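Local coordinates for protein insect group II chitinase (PDB 5Y2A) that probably hydrolyses the beta-1,4 linkages of chitin, as the second catalytic domain of an insect group II chitinase of glycoside hydrolase family 18, at residues W124-C129 with Y176-P181; V132-G137 with S170-D175; L192-Y197 with F222-T227; P246-S251 with R279-F284. All coordinates share one frame; numbering follows the deposited sequence.

Contact 1: residues W124-C129 with Y176-P181; sequences WEYPKC and YAYNVP
Pro127 and Ala177 form the closest backbone approach, with Pro127 CB 3.8 Å from Ala177 CB, while the same methyl carbon, Ala177 CB, sits 3.3 Å from Pro127 O. Pro127 CD also reaches the ring of Tyr178, the two side chains crossing at about a right angle. Lys128 adds its methylenes: leaving the backbone with CG anti to N (chi1 167°) and bending at chi2 and chi4, it brings CE to 3.5 Å from Tyr176 CD1. Its NZ passes beyond and bonds to the carbonyl oxygens of Cys134 and Gly137. Sulfur supplies the next contact. Cys129 SG, in a disulfide with Cys134, touches Tyr176 CB at 3.5 Å and stands 4.4 Å from the Tyr176 ring centroid, an oblique sulfur-aromatic contact 50° off the normal. An alanine in place of Tyr176 would probably leave the lysine CE and the cysteine sulfur without the ring beside them, opening a gap next to the disulfide. The polar part lies at Tyr178, whose OH meets the edge of the Tyr126 ring, 3.2 Å from CD2. That hydroxyl gives its proton to a water 2.6 Å from Tyr178 OH, and the water in turn donates to Trp124 O at 2.8 Å; Ser168 N bonds to the hydroxyl as well. The loop 124-129 follows a barrel strand, and Glu125 ends the DxDxE signature of family 18, whose glutamate is the proton donor in relatives. Carbon and sulfur make most of the direct contact, so the polar tie between this loop and the helix end probably depends on one water.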
# COMPACT_ATOMS: atom_id res chain seq x y z
N TRP A 124 17.46 -4.35 7.17
CA TRP A 124 16.45 -5.02 7.97
C TRP A 124 15.78 -4.01 8.89
O TRP A 124 16.44 -3.38 9.73
CB TRP A 124 17.08 -6.16 8.77
CG TRP A 124 16.13 -6.88 9.68
CD1 TRP A 124 14.76 -6.86 9.66
CD2 TRP A 124 16.49 -7.76 10.76
NE1 TRP A 124 14.25 -7.65 10.66
CE2 TRP A 124 15.29 -8.21 11.35
CE3 TRP A 124 17.71 -8.19 11.28
CZ2 TRP A 124 15.29 -9.09 12.44
CZ3 TRP A 124 17.70 -9.06 12.36
CH2 TRP A 124 16.50 -9.50 12.93
N GLU A 125 14.46 -3.85 8.76
CA GLU A 125 13.71 -2.85 9.51
C GLU A 125 12.69 -3.53 10.42
O GLU A 125 11.52 -3.65 10.07
CB GLU A 125 13.02 -1.85 8.53
CG GLU A 125 13.98 -1.23 7.52
CD GLU A 125 13.37 -0.12 6.67
OE1 GLU A 125 12.20 0.26 6.91
OE2 GLU A 125 14.08 0.37 5.76
N TYR A 126 13.11 -3.93 11.63
CA TYR A 126 14.43 -3.74 12.22
C TYR A 126 14.71 -4.94 13.11
O TYR A 126 13.77 -5.67 13.46
CB TYR A 126 14.51 -2.46 13.06
CG TYR A 126 14.26 -1.20 12.28
CD1 TYR A 126 12.97 -0.70 12.12
CD2 TYR A 126 15.31 -0.53 11.66
CE1 TYR A 126 12.75 0.46 11.38
CE2 TYR A 126 15.08 0.60 10.92
CZ TYR A 126 13.81 1.10 10.77
OH TYR A 126 13.60 2.24 10.03
N PRO A 127 15.97 -5.15 13.51
CA PRO A 127 16.24 -6.18 14.52
C PRO A 127 15.36 -5.94 15.74
O PRO A 127 15.20 -4.80 16.18
CB PRO A 127 17.72 -5.96 14.84
CG PRO A 127 18.28 -5.52 13.50
CD PRO A 127 17.22 -4.56 13.00
N LYS A 128 14.75 -7.02 16.24
CA LYS A 128 13.85 -6.96 17.39
C LYS A 128 12.54 -6.24 17.05
O LYS A 128 11.45 -6.81 17.15
CB LYS A 128 14.52 -6.31 18.60
CG LYS A 128 13.55 -5.94 19.71
CD LYS A 128 13.57 -6.94 20.85
CE LYS A 128 12.81 -6.41 22.05
NZ LYS A 128 11.59 -7.21 22.32
N CYS A 129 12.63 -4.97 16.64
CA CYS A 129 11.45 -4.16 16.33
C CYS A 129 11.04 -4.40 14.87
O CYS A 129 11.21 -3.53 14.00
CB CYS A 129 11.72 -2.69 16.59
SG CYS A 129 12.27 -2.27 18.27
N TYR A 176 16.80 -0.90 21.11
CA TYR A 176 16.40 -2.30 21.01
C TYR A 176 17.23 -3.09 20.02
O TYR A 176 17.44 -4.30 20.22
CB TYR A 176 14.93 -2.37 20.59
CG TYR A 176 13.89 -2.22 21.68
CD1 TYR A 176 13.81 -3.12 22.73
CD2 TYR A 176 12.97 -1.18 21.63
CE1 TYR A 176 12.83 -2.99 23.71
CE2 TYR A 176 12.00 -1.04 22.60
CZ TYR A 176 11.94 -1.95 23.64
OH TYR A 176 10.96 -1.80 24.60
N ALA A 177 17.70 -2.47 18.94
CA ALA A 177 18.14 -3.21 17.77
C ALA A 177 19.65 -3.35 17.62
O ALA A 177 20.11 -4.34 17.06
CB ALA A 177 17.58 -2.56 16.49
N TYR A 178 20.43 -2.37 18.08
CA TYR A 178 21.81 -2.24 17.61
C TYR A 178 22.82 -2.32 18.74
O TYR A 178 22.72 -1.61 19.75
CB TYR A 178 21.98 -0.92 16.86
CG TYR A 178 21.03 -0.76 15.69
CD1 TYR A 178 20.97 -1.73 14.69
CD2 TYR A 178 20.21 0.35 15.58
CE1 TYR A 178 20.10 -1.60 13.62
CE2 TYR A 178 19.33 0.49 14.52
CZ TYR A 178 19.29 -0.49 13.54
OH TYR A 178 18.42 -0.35 12.47
N ASN A 179 23.80 -3.20 18.56
CA ASN A 179 25.08 -3.15 19.26
C ASN A 179 25.92 -2.13 18.50
O ASN A 179 26.66 -2.46 17.58
CB ASN A 179 25.74 -4.52 19.29
CG ASN A 179 27.06 -4.54 20.06
OD1 ASN A 179 27.76 -3.52 20.16
ND2 ASN A 179 27.41 -5.70 20.60
N VAL A 180 25.80 -0.86 18.90
CA VAL A 180 26.38 0.22 18.11
C VAL A 180 27.89 0.10 17.98
O VAL A 180 28.40 0.24 16.86
CB VAL A 180 25.93 1.58 18.68
CG1 VAL A 180 26.70 2.71 18.00
CG2 VAL A 180 24.42 1.75 18.49
N PRO A 181 28.67 -0.15 19.05
CA PRO A 181 30.13 -0.26 18.86
C PRO A 181 30.54 -1.36 17.90
O PRO A 181 31.46 -1.17 17.10
CB PRO A 181 30.64 -0.53 20.29
CG PRO A 181 29.60 0.05 21.18
CD PRO A 181 28.30 -0.22 20.48
O HOH W 1 18.59 -1.74 10.32

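Contact 2: residues V132-G137 with S170-D175; sequences VECEKG and SKRVID
Arg172 lays its guanidinium flat against Cys134. Cys134 SG stands 3.4 Å above the guanidinium plane, over its centre, and Cys134 CB meets the same group 3.3 Å from Arg172 NH2. The arginine reaches this place fully stretched, CG anti to the backbone N (chi1 179°) and the chain extended as far as NE. The next residue, Val173, brings CG2 within 4.4 Å of Cys134 SG, whose disulfide partner is Cys129. Val173 also touches Tyr126.

These residues belong to the start of helix 171-177, which follows the barrel strand 162-167. Ser170 is its N-cap: OG accepts from Val173 N at 3.2 Å in a nearly straight bond. Segment 132-137, its partner, is part of the loop between barrel strand 119-123 and helix 141-159, so the contact joins two neighbouring beta-alpha connections of the TIM barrel.

Charge and water account for the rest. Glu135 OE1 lies at the edge of the guanidinium but 4.2 Å from Arg172 NH2, too far for a salt bridge, with the carboxylate and guanidinium planes only 28° apart. Water fills in between: one molecule, in the guanidinium plane, donates to Glu135 OE1 at 2.5 Å and accepts from Arg172 NH2 at 3.0 Å and from Cys134 N. A second, also in that plane, links the same carboxylate oxygen and NH2 by weak bonds. Within the loop, Lys136 NZ forms a salt bridge with Glu133 OE1 at 2.6 Å, approaching from above the carboxylate plane; both residues also lie at long, weak range of charged groups on the second subunit.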
# COMPACT_ATOMS: atom_id res chain seq x y z
N VAL A 132 9.00 -1.92 13.25
CA VAL A 132 8.94 -1.04 14.43
C VAL A 132 7.99 -1.55 15.52
O VAL A 132 7.62 -0.81 16.43
CB VAL A 132 8.60 0.42 14.04
CG1 VAL A 132 9.39 0.84 12.81
CG2 VAL A 132 7.11 0.68 13.87
N GLU A 133 7.67 -2.84 15.49
CA GLU A 133 6.88 -3.46 16.56
C GLU A 133 7.84 -4.16 17.52
O GLU A 133 8.14 -5.35 17.38
CB GLU A 133 5.84 -4.41 15.98
CG GLU A 133 4.81 -3.75 15.09
CD GLU A 133 3.56 -4.60 14.93
OE1 GLU A 133 3.68 -5.77 14.52
OE2 GLU A 133 2.46 -4.09 15.23
N CYS A 134 8.34 -3.40 18.51
CA CYS A 134 9.43 -3.87 19.36
C CYS A 134 9.03 -5.00 20.29
O CYS A 134 9.91 -5.74 20.76
CB CYS A 134 9.99 -2.70 20.18
SG CYS A 134 10.68 -1.37 19.17
N GLU A 135 7.74 -5.18 20.56
CA GLU A 135 7.28 -6.29 21.41
C GLU A 135 7.28 -7.62 20.68
O GLU A 135 7.04 -8.66 21.30
CB GLU A 135 5.88 -6.00 21.96
CG GLU A 135 4.77 -6.00 20.91
CD GLU A 135 4.65 -4.69 20.15
OE1 GLU A 135 5.50 -3.80 20.37
OE2 GLU A 135 3.72 -4.55 19.33
N LYS A 136 7.37 -7.54 19.35
CA LYS A 136 7.36 -8.70 18.44
C LYS A 136 8.56 -9.66 18.35
O LYS A 136 8.39 -10.87 18.27
CB LYS A 136 6.99 -8.23 17.02
CG LYS A 136 5.68 -7.47 16.95
CD LYS A 136 4.49 -8.38 17.23
CE LYS A 136 3.20 -7.59 17.34
NZ LYS A 136 2.48 -7.54 16.04
N GLY A 137 9.76 -9.09 18.34
CA GLY A 137 10.98 -9.85 18.18
C GLY A 137 11.66 -10.15 19.49
O GLY A 137 11.40 -9.52 20.52
N SER A 170 15.18 6.14 15.09
CA SER A 170 14.34 6.18 16.29
C SER A 170 15.19 5.79 17.49
O SER A 170 15.78 4.71 17.50
CB SER A 170 13.15 5.24 16.15
OG SER A 170 12.59 4.94 17.42
N LYS A 171 15.25 6.67 18.50
CA LYS A 171 16.00 6.34 19.71
C LYS A 171 15.53 5.00 20.27
O LYS A 171 16.34 4.12 20.57
CB LYS A 171 15.85 7.44 20.76
CG LYS A 171 16.61 7.13 22.05
CD LYS A 171 16.26 8.11 23.16
CE LYS A 171 17.05 7.81 24.43
NZ LYS A 171 17.00 6.38 24.84
N ARG A 172 14.21 4.85 20.41
CA ARG A 172 13.62 3.61 20.90
C ARG A 172 14.14 2.39 20.15
O ARG A 172 14.62 1.42 20.76
CB ARG A 172 12.10 3.69 20.79
CG ARG A 172 11.37 2.44 21.24
CD ARG A 172 9.86 2.60 21.14
NE ARG A 172 9.19 1.38 21.59
CZ ARG A 172 8.36 0.65 20.84
NH1 ARG A 172 8.09 1.00 19.59
NH2 ARG A 172 7.81 -0.45 21.36
N VAL A 173 14.05 2.42 18.81
CA VAL A 173 14.46 1.26 18.01
C VAL A 173 15.96 1.05 18.11
O VAL A 173 16.44 -0.10 18.16
CB VAL A 173 14.01 1.43 16.54
CG1 VAL A 173 14.54 0.29 15.69
CG2 VAL A 173 12.49 1.51 16.45
N ILE A 174 16.74 2.13 18.11
CA ILE A 174 18.19 1.99 18.22
C ILE A 174 18.56 1.24 19.50
O ILE A 174 19.38 0.32 19.48
CB ILE A 174 18.87 3.37 18.17
CG1 ILE A 174 18.73 3.97 16.76
CG2 ILE A 174 20.35 3.26 18.57
CD1 ILE A 174 18.86 5.46 16.73
N ASP A 175 17.91 1.60 20.61
CA ASP A 175 18.20 0.94 21.89
C ASP A 175 17.87 -0.55 21.83
O ASP A 175 18.58 -1.37 22.41
CB ASP A 175 17.41 1.61 23.01
CG ASP A 175 17.87 3.02 23.30
OD1 ASP A 175 19.01 3.36 22.93
OD2 ASP A 175 17.09 3.78 23.92
O HOH W 2 5.88 -1.51 19.33
O HOH W 3 6.76 -2.36 23.22

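Contact 3: residues L192-Y197 with F222-T227; sequences LMTYDY and FNVNFT. With NAG (2-acetamido-2-deoxy-beta-D-glucopyranose), chain C.
Thr227 OG1 is gripped by two groups: Tyr197 OH donates to it at 2.6 Å, and Ala169 O is hydrogen-bonded to it from outside the two segments. The threonine oxygen lies at the edge of the Tyr197 ring, in its plane, the two side chains arriving from opposite directions. Tyr197 turns its CG anti to its own carbonyl carbon (chi1 -72°), which sends the ring across the start of helix 224-233. Asn223 CA covers one ring face near the rim. Phe222 CB lies 4.0 Å from Tyr197 CD1, and Val224 CG2 is 4.0 Å from Tyr197 CE2, its side chain crossing the ring at about a right angle. A leucine in place of Tyr197 is likely to leave Thr227 OG1 without its donor and the helix start with less cover. The Phe222 ring points its own edge at the backbone, CD2 3.4 Å from Tyr197 O. Deeper in, methyl meets methyl where Thr194 CG2 is 3.8 Å from Thr227 CG2; Val224 CG2 packs on the beta carbon of Thr194, 3.9 Å from CB, while Thr194 OG1 turns away to Gly244 O. Asn223 is the N-cap of the helix, OD1 accepting from Phe226 N at 2.9 Å, with the donor 40° above the carbonyl plane. Asn225, on the far side of that turn, carries an N-acetylglucosamine joined covalently through ND2. Asn225, Phe226 and Thr227 spell an N-glycosylation sequon, whose threonine here turns inward to the tyrosine. This is a beta-alpha connection of the TIM barrel, in which the loop leaving strand 189-192 through two inverse gamma turns packs against the N-terminus of helix 224-233.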
# COMPACT_ATOMS: atom_id res chain seq x y z
N LEU A 192 22.34 6.27 8.28
CA LEU A 192 21.24 6.63 9.17
C LEU A 192 20.01 6.97 8.34
O LEU A 192 20.06 7.87 7.50
CB LEU A 192 21.64 7.81 10.05
CG LEU A 192 22.95 7.67 10.83
CD1 LEU A 192 23.27 8.99 11.51
CD2 LEU A 192 22.86 6.54 11.84
N MET A 193 18.90 6.27 8.58
CA MET A 193 17.66 6.58 7.86
C MET A 193 16.97 7.75 8.57
O MET A 193 15.91 7.63 9.19
CB MET A 193 16.78 5.35 7.75
CG MET A 193 17.36 4.32 6.80
SD MET A 193 16.27 2.90 6.57
CE MET A 193 16.56 2.07 8.11
N THR A 194 17.61 8.92 8.45
CA THR A 194 17.18 10.13 9.14
C THR A 194 16.02 10.81 8.40
O THR A 194 16.11 11.94 7.92
CB THR A 194 18.38 11.06 9.31
OG1 THR A 194 19.24 10.96 8.16
CG2 THR A 194 19.17 10.65 10.54
N TYR A 195 14.91 10.08 8.31
CA TYR A 195 13.69 10.58 7.69
C TYR A 195 12.53 9.71 8.15
O TYR A 195 12.70 8.72 8.85
CB TYR A 195 13.80 10.60 6.16
CG TYR A 195 14.52 9.42 5.56
CD1 TYR A 195 13.93 8.15 5.54
CD2 TYR A 195 15.79 9.56 5.02
CE1 TYR A 195 14.59 7.07 4.98
CE2 TYR A 195 16.46 8.48 4.46
CZ TYR A 195 15.85 7.24 4.44
OH TYR A 195 16.51 6.17 3.89
N ASP A 196 11.33 10.10 7.72
CA ASP A 196 10.08 9.50 8.20
C ASP A 196 9.96 9.65 9.72
O ASP A 196 9.41 8.78 10.40
CB ASP A 196 9.97 8.03 7.77
CG ASP A 196 10.01 7.86 6.27
OD1 ASP A 196 9.67 8.82 5.55
OD2 ASP A 196 10.41 6.78 5.80
N TYR A 197 10.48 10.75 10.26
CA TYR A 197 10.24 11.05 11.66
C TYR A 197 8.76 11.31 11.91
O TYR A 197 8.26 11.05 13.01
CB TYR A 197 11.04 12.28 12.10
CG TYR A 197 12.53 12.09 12.23
CD1 TYR A 197 13.09 11.68 13.44
CD2 TYR A 197 13.38 12.35 11.17
CE1 TYR A 197 14.46 11.53 13.58
CE2 TYR A 197 14.75 12.20 11.30
CZ TYR A 197 15.29 11.80 12.50
OH TYR A 197 16.66 11.65 12.63
N PHE A 222 13.22 13.43 18.03
CA PHE A 222 12.77 13.21 16.65
C PHE A 222 13.35 14.26 15.71
O PHE A 222 12.64 15.06 15.10
CB PHE A 222 11.24 13.20 16.59
CG PHE A 222 10.63 11.86 16.91
CD1 PHE A 222 10.85 11.25 18.13
CD2 PHE A 222 9.82 11.22 15.98
CE1 PHE A 222 10.28 10.02 18.43
CE2 PHE A 222 9.25 9.99 16.27
CZ PHE A 222 9.48 9.39 17.49
N ASN A 223 14.67 14.27 15.60
CA ASN A 223 15.33 15.19 14.67
C ASN A 223 16.71 14.65 14.33
O ASN A 223 17.30 13.87 15.09
CB ASN A 223 15.42 16.61 15.25
CG ASN A 223 16.14 16.66 16.58
OD1 ASN A 223 17.36 16.78 16.62
ND2 ASN A 223 15.39 16.58 17.68
N VAL A 224 17.21 15.07 13.17
CA VAL A 224 18.47 14.52 12.65
C VAL A 224 19.61 14.76 13.63
O VAL A 224 20.43 13.86 13.88
CB VAL A 224 18.78 15.14 11.27
CG1 VAL A 224 20.17 14.71 10.80
CG2 VAL A 224 17.71 14.75 10.25
N ASN A 225 19.69 15.97 14.18
CA ASN A 225 20.81 16.31 15.04
C ASN A 225 20.87 15.41 16.27
O ASN A 225 21.95 14.93 16.64
CB ASN A 225 20.73 17.78 15.44
CG ASN A 225 21.89 18.21 16.30
OD1 ASN A 225 23.05 17.92 16.00
ND2 ASN A 225 21.58 18.88 17.40
N PHE A 226 19.72 15.13 16.89
CA PHE A 226 19.75 14.19 18.01
C PHE A 226 20.19 12.81 17.54
O PHE A 226 21.06 12.19 18.17
CB PHE A 226 18.38 14.09 18.69
CG PHE A 226 18.38 13.14 19.86
CD1 PHE A 226 18.24 11.77 19.67
CD2 PHE A 226 18.58 13.62 21.15
CE1 PHE A 226 18.28 10.90 20.74
CE2 PHE A 226 18.60 12.75 22.23
CZ PHE A 226 18.46 11.39 22.02
N THR A 227 19.60 12.32 16.45
CA THR A 227 19.92 10.99 15.96
C THR A 227 21.42 10.81 15.76
O THR A 227 22.00 9.79 16.17
CB THR A 227 19.18 10.72 14.64
OG1 THR A 227 17.77 10.85 14.84
CG2 THR A 227 19.51 9.33 14.14
C1 NAG C . 22.60 19.32 18.31
C2 NAG C . 22.38 20.75 18.79
C3 NAG C . 23.42 21.13 19.84
C4 NAG C . 23.49 20.09 20.96
C5 NAG C . 23.61 18.68 20.37
C6 NAG C . 23.51 17.59 21.41
C7 NAG C . 21.43 22.57 17.44
C8 NAG C . 21.66 23.52 16.31
N2 NAG C . 22.42 21.70 17.69
O3 NAG C . 23.08 22.41 20.36
O4 NAG C . 24.67 20.26 21.73
O5 NAG C . 22.56 18.44 19.42
O6 NAG C . 22.21 17.50 21.96
O7 NAG C . 20.40 22.57 18.09

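Contact 4: residues P246-S251 with R279-F284; sequences PFYGQS and RGFLSF
Tyr248 meets Phe281 mainly through CB, CG and CD2; the outer end, CZ and OH, passes on to Asp196. Its CB sits 3.3 Å from Leu282 O and 3.6 Å from Phe281 CZ. Next, Tyr248 CG lies 3.4 Å from Phe281 CE2, and Tyr248 CD2 is equally close to that atom, which stands over one face of the tyrosine. The ring planes are 19° apart but slid, with centroids at 5.0 Å, so overlap is slight. With chi1 at 63°, CG stands between the backbone N and the carbonyl carbon, and the hydroxyl at the ring's tip is hydrogen-bonded to Asp196. Gln250 NE2 bonds to the same carboxylate oxygen, and Trp343 meets the tyrosine ring nearly at right angles. The backbones pair antiparallel: Gly249 and Leu282 form a hydrogen-bonded pair, Gly249 N giving to Leu282 O at 2.7 Å and Leu282 N to Gly249 O at 3.1 Å. Ser251 N reaches Gly280 O at 2.9 Å, and Phe284 N bonds to Phe247 O. Antiparallel strands added to the long barrel strand 241-254 in this way are consistent with the alpha+beta insertion of family 18 chitinases, found between the seventh barrel strand and its helix.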
# COMPACT_ATOMS: atom_id res chain seq x y z
N PRO A 246 15.97 12.68 2.68
CA PRO A 246 14.83 12.23 1.86
C PRO A 246 14.66 13.14 0.65
O PRO A 246 14.72 14.37 0.76
CB PRO A 246 13.64 12.35 2.82
CG PRO A 246 14.02 13.53 3.70
CD PRO A 246 15.53 13.43 3.87
N PHE A 247 14.46 12.53 -0.52
CA PHE A 247 14.15 13.25 -1.75
C PHE A 247 12.65 13.24 -2.04
O PHE A 247 12.23 13.33 -3.21
CB PHE A 247 14.93 12.65 -2.93
CG PHE A 247 16.41 12.98 -2.94
CD1 PHE A 247 16.99 13.74 -1.93
CD2 PHE A 247 17.22 12.54 -3.99
CE1 PHE A 247 18.36 14.04 -1.96
CE2 PHE A 247 18.59 12.83 -4.02
CZ PHE A 247 19.16 13.59 -3.01
N TYR A 248 11.83 13.16 -1.00
CA TYR A 248 10.38 13.05 -1.11
C TYR A 248 9.77 13.71 0.11
O TYR A 248 10.45 13.99 1.10
CB TYR A 248 9.93 11.58 -1.19
CG TYR A 248 10.28 10.84 0.08
CD1 TYR A 248 11.54 10.28 0.25
CD2 TYR A 248 9.37 10.75 1.14
CE1 TYR A 248 11.89 9.64 1.42
CE2 TYR A 248 9.71 10.11 2.32
CZ TYR A 248 10.97 9.55 2.44
OH TYR A 248 11.34 8.90 3.60
N GLY A 249 8.46 13.92 0.05
CA GLY A 249 7.73 14.50 1.16
C GLY A 249 6.70 13.54 1.72
O GLY A 249 6.24 12.63 1.03
N GLN A 250 6.38 13.72 3.00
CA GLN A 250 5.25 13.05 3.62
C GLN A 250 4.04 13.97 3.52
O GLN A 250 4.11 15.13 3.95
CB GLN A 250 5.55 12.71 5.08
CG GLN A 250 6.59 11.62 5.27
CD GLN A 250 6.02 10.24 5.03
OE1 GLN A 250 4.80 10.06 4.89
NE2 GLN A 250 6.89 9.24 4.97
N SER A 251 2.95 13.47 2.96
CA SER A 251 1.77 14.27 2.68
C SER A 251 0.63 13.89 3.61
O SER A 251 0.54 12.76 4.09
CB SER A 251 1.32 14.13 1.23
OG SER A 251 0.72 12.87 1.04
N ARG A 279 -0.73 7.39 -1.66
CA ARG A 279 -1.22 8.40 -0.73
C ARG A 279 -0.27 8.49 0.46
O ARG A 279 0.22 7.48 0.96
CB ARG A 279 -2.63 8.06 -0.26
CG ARG A 279 -3.74 8.11 -1.34
CD ARG A 279 -5.08 7.86 -0.66
NE ARG A 279 -5.41 8.95 0.25
CZ ARG A 279 -6.20 9.98 -0.04
NH1 ARG A 279 -6.83 10.02 -1.21
NH2 ARG A 279 -6.40 10.94 0.85
N GLY A 280 -0.02 9.71 0.92
CA GLY A 280 0.92 9.96 2.00
C GLY A 280 2.33 10.28 1.55
O GLY A 280 3.16 10.63 2.39
N PHE A 281 2.59 10.26 0.24
CA PHE A 281 3.94 10.31 -0.30
C PHE A 281 3.92 11.16 -1.57
O PHE A 281 3.00 11.03 -2.38
CB PHE A 281 4.42 8.87 -0.59
CG PHE A 281 5.78 8.78 -1.20
CD1 PHE A 281 5.96 8.91 -2.58
CD2 PHE A 281 6.88 8.50 -0.41
CE1 PHE A 281 7.22 8.80 -3.14
CE2 PHE A 281 8.15 8.38 -0.98
CZ PHE A 281 8.31 8.54 -2.34
N LEU A 282 4.90 12.05 -1.71
CA LEU A 282 5.08 12.81 -2.94
C LEU A 282 6.57 12.96 -3.21
O LEU A 282 7.33 13.30 -2.29
CB LEU A 282 4.44 14.21 -2.85
CG LEU A 282 2.91 14.33 -2.76
CD1 LEU A 282 2.50 15.77 -2.46
CD2 LEU A 282 2.25 13.84 -4.04
N SER A 283 6.99 12.70 -4.44
CA SER A 283 8.38 12.94 -4.82
C SER A 283 8.67 14.43 -4.78
O SER A 283 7.77 15.27 -4.83
CB SER A 283 8.67 12.39 -6.22
OG SER A 283 8.02 13.18 -7.21
N PHE A 284 9.96 14.76 -4.71
CA PHE A 284 10.34 16.17 -4.75
C PHE A 284 9.83 16.83 -6.03
O PHE A 284 9.35 17.97 -5.99
CB PHE A 284 11.85 16.34 -4.64
CG PHE A 284 12.29 17.78 -4.61
CD1 PHE A 284 11.85 18.64 -3.60
CD2 PHE A 284 13.12 18.30 -5.60
CE1 PHE A 284 12.24 19.97 -3.57
CE2 PHE A 284 13.51 19.63 -5.58
CZ PHE A 284 13.07 20.47 -4.57
O HOH W 4 0.60 11.87 -1.39

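Overall arrangement
Contacts 1 and 2 adjoin, with centres about 7 Å apart; both use helix 171-177, and the disulfide Cys129 SG to Cys134 SG (2.0 Å) links two points of the single loop that supplies a segment to each. Contact 3 lies about 15 Å from each, centre to centre, and reaches contact 1 where Met193 CE packs 3.5 Å from Tyr126 CE2 and its sulfur nears Glu125. Contact 3 meets contact 4, centres about 16 Å apart, through Asp196 OD1, 2.6 Å from Tyr248 OH and 2.9 Å from Gln250 NE2. Glu125, Met193 and Tyr248 thus gather at the barrel end where, as in other family 18 enzymes, chitin is probably bound. The glycan on Asn225 sits on the far side of contact 3's helix.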